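Local coordinates for sortase family protein (Clostridium perfringens, PDB 4D70), which is a class D sortase, a cysteine transpeptidase that probably cleaves a sorting signal in surface proteins and joins them to the cell envelope, at residues D127-T132 / M165-C170; D59-I64 / G101-A106. All coordinates share one frame; numbering follows the deposited sequence.

In the fold
Both contacts lie in the interior of the sortase beta-barrel, their centres about 9 Å apart, and both join strands that are not sheet neighbours, across the interior of one curled sheet. Contact 2 sets strand 60-66 against strand 101-109; contact 1 sets strand 128-132 against strand 163-171. Strands 60-66 and 128-132 are sheet neighbours, as are 101-109 and 163-171, and the two contacts are therefore adjacent bridges between the same two walls. Each is apolar across its gap. Contact 1 is wholly buried and relies on a flexible methionine, whereas contact 2 uses a phenylalanine ring and runs out to a partly exposed isoleucine. Hydrogen bonds appear within the walls, as between Asn102 and Thr166.

Contact 1 (D127-T132 / M165-C170)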
loop_
_atom_site.group_PDB
_atom_site.type_symbol
_atom_site.label_atom_id
_atom_site.label_comp_id
_atom_site.label_asym_id
_atom_site.label_seq_id
_atom_site.Cartn_x
_atom_site.Cartn_y
_atom_site.Cartn_z
ATOM N N ASP A 127 -6.546 11.573 -8.969
ATOM C CA ASP A 127 -5.598 11.905 -7.916
ATOM C C ASP A 127 -4.449 10.957 -7.970
ATOM O O ASP A 127 -4.556 9.778 -8.451
ATOM C CB ASP A 127 -6.230 11.825 -6.543
ATOM C CG ASP A 127 -7.215 12.967 -6.290
ATOM O OD1 ASP A 127 -7.096 13.968 -7.008
ATOM O OD2 ASP A 127 -8.134 12.806 -5.450
ATOM N N GLU A 128 -3.329 11.443 -7.524
ATOM C CA GLU A 128 -2.085 10.685 -7.590
ATOM C C GLU A 128 -1.695 10.025 -6.250
ATOM O O GLU A 128 -1.907 10.607 -5.177
ATOM C CB GLU A 128 -0.942 11.633 -8.000
ATOM C CG GLU A 128 0.105 11.036 -8.911
ATOM C CD GLU A 128 0.989 12.118 -9.568
ATOM O OE1 GLU A 128 0.559 12.818 -10.497
ATOM O OE2 GLU A 128 2.108 12.311 -9.119
ATOM N N ILE A 129 -1.083 8.835 -6.364
ATOM C CA ILE A 129 -0.515 8.096 -5.275
ATOM C C ILE A 129 0.939 7.816 -5.648
ATOM O O ILE A 129 1.235 7.133 -6.629
ATOM C CB ILE A 129 -1.220 6.743 -4.999
ATOM C CG1 ILE A 129 -2.723 6.958 -4.599
ATOM C CG2 ILE A 129 -0.535 5.968 -3.901
ATOM C CD1 ILE A 129 -3.527 5.695 -4.818
ATOM N N LYS A 130 1.830 8.318 -4.837
ATOM C CA LYS A 130 3.265 8.141 -5.048
ATOM C C LYS A 130 3.842 7.050 -4.144
ATOM O O LYS A 130 3.682 7.076 -2.951
ATOM C CB LYS A 130 3.992 9.477 -4.814
ATOM C CG LYS A 130 5.520 9.424 -5.016
ATOM C CD LYS A 130 6.206 10.624 -4.367
ATOM C CE LYS A 130 5.941 11.916 -5.082
ATOM N NZ LYS A 130 6.483 13.003 -4.219
ATOM N N ILE A 131 4.527 6.101 -4.751
ATOM C CA ILE A 131 5.078 4.948 -4.071
ATOM C C ILE A 131 6.574 4.935 -4.349
ATOM O O ILE A 131 7.003 4.875 -5.501
ATOM C CB ILE A 131 4.483 3.627 -4.520
ATOM C CG1 ILE A 131 2.949 3.662 -4.386
ATOM C CG2 ILE A 131 5.077 2.471 -3.696
ATOM C CD1 ILE A 131 2.397 3.701 -2.963
ATOM N N THR A 132 7.349 5.022 -3.264
ATOM C CA THR A 132 8.839 5.111 -3.354
ATOM C C THR A 132 9.460 3.901 -2.758
ATOM O O THR A 132 9.275 3.615 -1.553
ATOM C CB THR A 132 9.298 6.347 -2.581
ATOM O OG1 THR A 132 8.598 7.459 -3.117
ATOM C CG2 THR A 132 10.768 6.566 -2.736
ATOM N N MET A 165 -2.354 -0.662 -8.959
ATOM C CA MET A 165 -2.305 -0.821 -7.536
ATOM C C MET A 165 -3.685 -0.698 -6.971
ATOM O O MET A 165 -4.603 -0.238 -7.639
ATOM C CB MET A 165 -1.361 0.149 -6.789
ATOM C CG MET A 165 -1.773 1.599 -6.769
ATOM S SD MET A 165 -0.786 2.574 -5.625
ATOM C CE MET A 165 -1.397 2.002 -4.049
ATOM N N THR A 166 -3.819 -1.171 -5.720
ATOM C CA THR A 166 -5.134 -1.286 -5.064
ATOM C C THR A 166 -4.971 -0.971 -3.605
ATOM O O THR A 166 -4.017 -1.394 -2.994
ATOM C CB THR A 166 -5.700 -2.741 -5.166
ATOM O OG1 THR A 166 -5.873 -3.102 -6.556
ATOM C CG2 THR A 166 -7.113 -2.876 -4.492
ATOM N N ILE A 167 -5.892 -0.170 -3.073
ATOM C CA ILE A 167 -5.979 0.091 -1.624
ATOM C C ILE A 167 -7.307 -0.425 -1.130
ATOM O O ILE A 167 -8.326 -0.123 -1.700
ATOM C CB ILE A 167 -5.893 1.596 -1.308
ATOM C CG1 ILE A 167 -4.619 2.190 -1.921
ATOM C CG2 ILE A 167 -5.952 1.800 0.210
ATOM C CD1 ILE A 167 -4.286 3.598 -1.504
ATOM N N VAL A 168 -7.282 -1.262 -0.128
ATOM C CA VAL A 168 -8.479 -1.823 0.478
ATOM C C VAL A 168 -8.676 -1.298 1.905
ATOM O O VAL A 168 -7.800 -1.483 2.760
ATOM C CB VAL A 168 -8.343 -3.374 0.599
ATOM C CG1 VAL A 168 -9.638 -4.017 1.139
ATOM C CG2 VAL A 168 -8.000 -3.946 -0.756
ATOM N N THR A 169 -9.813 -0.666 2.146
ATOM C CA THR A 169 -10.228 -0.218 3.485
ATOM C C THR A 169 -11.659 -0.653 3.680
ATOM O O THR A 169 -12.224 -1.327 2.825
ATOM C CB THR A 169 -10.120 1.319 3.643
ATOM O OG1 THR A 169 -10.853 2.004 2.592
ATOM C CG2 THR A 169 -8.711 1.776 3.595
ATOM N N CYS A 170 -12.275 -0.285 4.811
ATOM C CA CYS A 170 -13.669 -0.598 5.090
ATOM C C CYS A 170 -14.587 0.603 4.897
ATOM O O CYS A 170 -14.181 1.742 5.023
ATOM C CB CYS A 170 -13.831 -1.068 6.583
ATOM S SG CYS A 170 -12.865 -2.534 6.904
#
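Met165 and Ile129 bury the most surface in this contact, and they meet where the sulfur of Met165 comes to rest 3.8 Å from Ile129, SD to CG2. The two side chains cross at a slant, and the terminal methyl CE also lies near the same branch, 4.1 Å from Ile129 CG2. Met165 gets there by a bent path: CG sits between the backbone N and the carbonyl carbon (chi1 69°), the chain then runs extended, and a bend at chi3 (-72°) turns the terminal methyl back toward its own strand, leaving the sulfur as the nearest atom. The same sulfur also meets the CG1 methylene of Ile131, 4.1 Å from SD. A long, unbranched, polarisable side chain suits this place, since it can lay one sulfur against two beta-branched side chains of the facing strand. Ile129 divides its work between its branches. While CG2 takes the methionine, CD1 extends tip to tip toward Ile167, the two CD1 methyls of Ile129 and Ile167 standing 4.0 Å apart. Isoleucine favours extended backbone and offers two apolar arms, which is what a strand residue facing a barrel interior needs.

The short strand segments run at 103° to each other with axes 10.5 Å apart at closest, too far for backbone pairing, and side chains alone span the gap. Alternation along the strands sends Lys130 and Thr166 the other way; Thr166 OG1 is hydrogen-bonded to Lys181 NZ. Around the apolar cluster, Tyr140 and Ala182 also touch Met165, while Ile105 and Ile120 touch Ile167. With four buried hydrocarbon or thioether side chains and no polar group among the touching atoms, cohesion here comes from dispersion and the exclusion of water, giving little directional preference.

Contact 2 (D59-I64 / G101-A106); sequences DGIALI and GNFSIA
Two methyl ends make the tight part of this contact: Ile64 CD1 and Ile105 CD1 face each other tip to tip at 3.8 Å. Ile64 holds CG1 opposite its backbone N (chi1 -179°) and continues nearly straight, which carries CD1 well out from its strand. Both residues are buried, and isoleucine serves each strand twice, as a beta-former and as one of two apolar arms that together bridge the 10.5 Å between the CA atoms of Ile64 and Ile105. Ile129 and Ile131 of the neighbouring strand pack on Ile64.

Toward Ile61 the contact becomes looser and nearer to solvent. This partly exposed residue brings its CD1 to the edge of the Phe103 ring, near the ring plane, at 4.3 Å from CE1. The methyl thus meets the rim of the aromatic rather than its face. Phe103 itself is buried, with Met165, Ile75 and Pro97 among its neighbours and its ring meeting that of His90. One residue further along the strand, Ser104 OG donates to Asn102 O over 3.1 Å from above the carbonyl plane, which satisfies a buried hydroxyl within its own strand. The side chains that touch across the gap are all apolar. Approach is closer at the isoleucine pair, yet the broad Phe103 ring has the largest buried area, and the cohesion is nonpolar and only weakly directional.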
loop_
_atom_site.group_PDB
_atom_site.type_symbol
_atom_site.label_atom_id
_atom_site.label_comp_id
_atom_site.label_asym_id
_atom_site.label_seq_id
_atom_site.Cartn_x
_atom_site.Cartn_y
_atom_site.Cartn_z
ATOM N N ASP A 59 8.395 -5.704 7.915
ATOM C CA ASP A 59 9.410 -4.816 7.344
ATOM C C ASP A 59 8.803 -3.756 6.380
ATOM O O ASP A 59 7.941 -4.094 5.556
ATOM C CB ASP A 59 10.402 -5.596 6.487
ATOM C CG ASP A 59 11.311 -6.538 7.294
ATOM O OD1 ASP A 59 11.257 -6.566 8.537
ATOM O OD2 ASP A 59 12.062 -7.266 6.633
ATOM N N GLY A 60 9.316 -2.522 6.437
ATOM C CA GLY A 60 9.021 -1.487 5.467
ATOM C C GLY A 60 9.440 -1.893 4.084
ATOM O O GLY A 60 10.533 -2.444 3.905
ATOM N N ILE A 61 8.563 -1.667 3.085
ATOM C CA ILE A 61 8.943 -1.963 1.704
ATOM C C ILE A 61 8.846 -0.785 0.744
ATOM O O ILE A 61 9.363 -0.861 -0.340
ATOM C CB ILE A 61 8.099 -3.141 1.149
ATOM C CG1 ILE A 61 6.627 -2.747 1.078
ATOM C CG2 ILE A 61 8.297 -4.395 1.994
ATOM C CD1 ILE A 61 5.840 -3.673 0.237
ATOM N N ALA A 62 8.133 0.258 1.143
ATOM C CA ALA A 62 7.966 1.450 0.332
ATOM C C ALA A 62 7.433 2.555 1.222
ATOM O O ALA A 62 6.821 2.311 2.268
ATOM C CB ALA A 62 6.957 1.192 -0.817
ATOM N N LEU A 63 7.601 3.754 0.739
ATOM C CA LEU A 63 6.911 4.872 1.247
ATOM C C LEU A 63 5.682 5.122 0.373
ATOM O O LEU A 63 5.663 4.839 -0.825
ATOM C CB LEU A 63 7.793 6.129 1.128
ATOM C CG LEU A 63 9.152 6.130 1.887
ATOM C CD1 LEU A 63 9.831 7.475 1.630
ATOM C CD2 LEU A 63 9.004 5.892 3.391
ATOM N N ILE A 64 4.676 5.640 0.992
ATOM C CA ILE A 64 3.479 6.095 0.311
ATOM C C ILE A 64 3.217 7.550 0.653
ATOM O O ILE A 64 3.182 7.957 1.822
ATOM C CB ILE A 64 2.267 5.203 0.655
ATOM C CG1 ILE A 64 1.000 5.681 -0.095
ATOM C CG2 ILE A 64 1.983 5.174 2.176
ATOM C CD1 ILE A 64 -0.093 4.619 -0.174
ATOM N N GLY A 101 1.145 -6.424 -12.858
ATOM C CA GLY A 101 0.227 -6.918 -11.845
ATOM C C GLY A 101 -0.290 -5.780 -11.000
ATOM O O GLY A 101 -0.289 -4.626 -11.432
ATOM N N ASN A 102 -0.722 -6.121 -9.795
ATOM C CA ASN A 102 -1.568 -5.215 -9.021
ATOM C C ASN A 102 -1.032 -5.200 -7.609
ATOM O O ASN A 102 -1.336 -6.050 -6.819
ATOM C CB ASN A 102 -3.004 -5.704 -9.157
ATOM C CG ASN A 102 -3.940 -5.189 -8.076
ATOM O OD1 ASN A 102 -3.744 -4.112 -7.552
ATOM N ND2 ASN A 102 -4.982 -5.941 -7.778
ATOM N N PHE A 103 -0.243 -4.172 -7.309
ATOM C CA PHE A 103 0.359 -3.947 -6.000
ATOM C C PHE A 103 -0.783 -3.565 -5.043
ATOM O O PHE A 103 -1.349 -2.477 -5.175
ATOM C CB PHE A 103 1.374 -2.770 -6.132
ATOM C CG PHE A 103 1.869 -2.226 -4.825
ATOM C CD1 PHE A 103 2.499 -3.065 -3.897
ATOM C CD2 PHE A 103 1.755 -0.882 -4.521
ATOM C CE1 PHE A 103 2.943 -2.563 -2.690
ATOM C CE2 PHE A 103 2.183 -0.383 -3.300
ATOM C CZ PHE A 103 2.792 -1.221 -2.388
ATOM N N SER A 104 -1.076 -4.461 -4.104
ATOM C CA SER A 104 -2.213 -4.332 -3.235
ATOM C C SER A 104 -1.882 -4.102 -1.779
ATOM O O SER A 104 -0.993 -4.730 -1.205
ATOM C CB SER A 104 -3.073 -5.570 -3.312
ATOM O OG SER A 104 -3.554 -5.745 -4.618
ATOM N N ILE A 105 -2.562 -3.128 -1.196
ATOM C CA ILE A 105 -2.297 -2.720 0.173
ATOM C C ILE A 105 -3.554 -2.701 0.986
ATOM O O ILE A 105 -4.664 -2.429 0.468
ATOM C CB ILE A 105 -1.447 -1.461 0.270
ATOM C CG1 ILE A 105 -2.061 -0.235 -0.349
ATOM C CG2 ILE A 105 -0.142 -1.755 -0.464
ATOM C CD1 ILE A 105 -1.324 1.059 -0.023
ATOM N N ALA A 106 -3.407 -2.983 2.275
ATOM C CA ALA A 106 -4.567 -3.106 3.200
ATOM C C ALA A 106 -4.442 -2.011 4.211
ATOM O O ALA A 106 -3.372 -1.807 4.807
ATOM C CB ALA A 106 -4.546 -4.449 3.905
#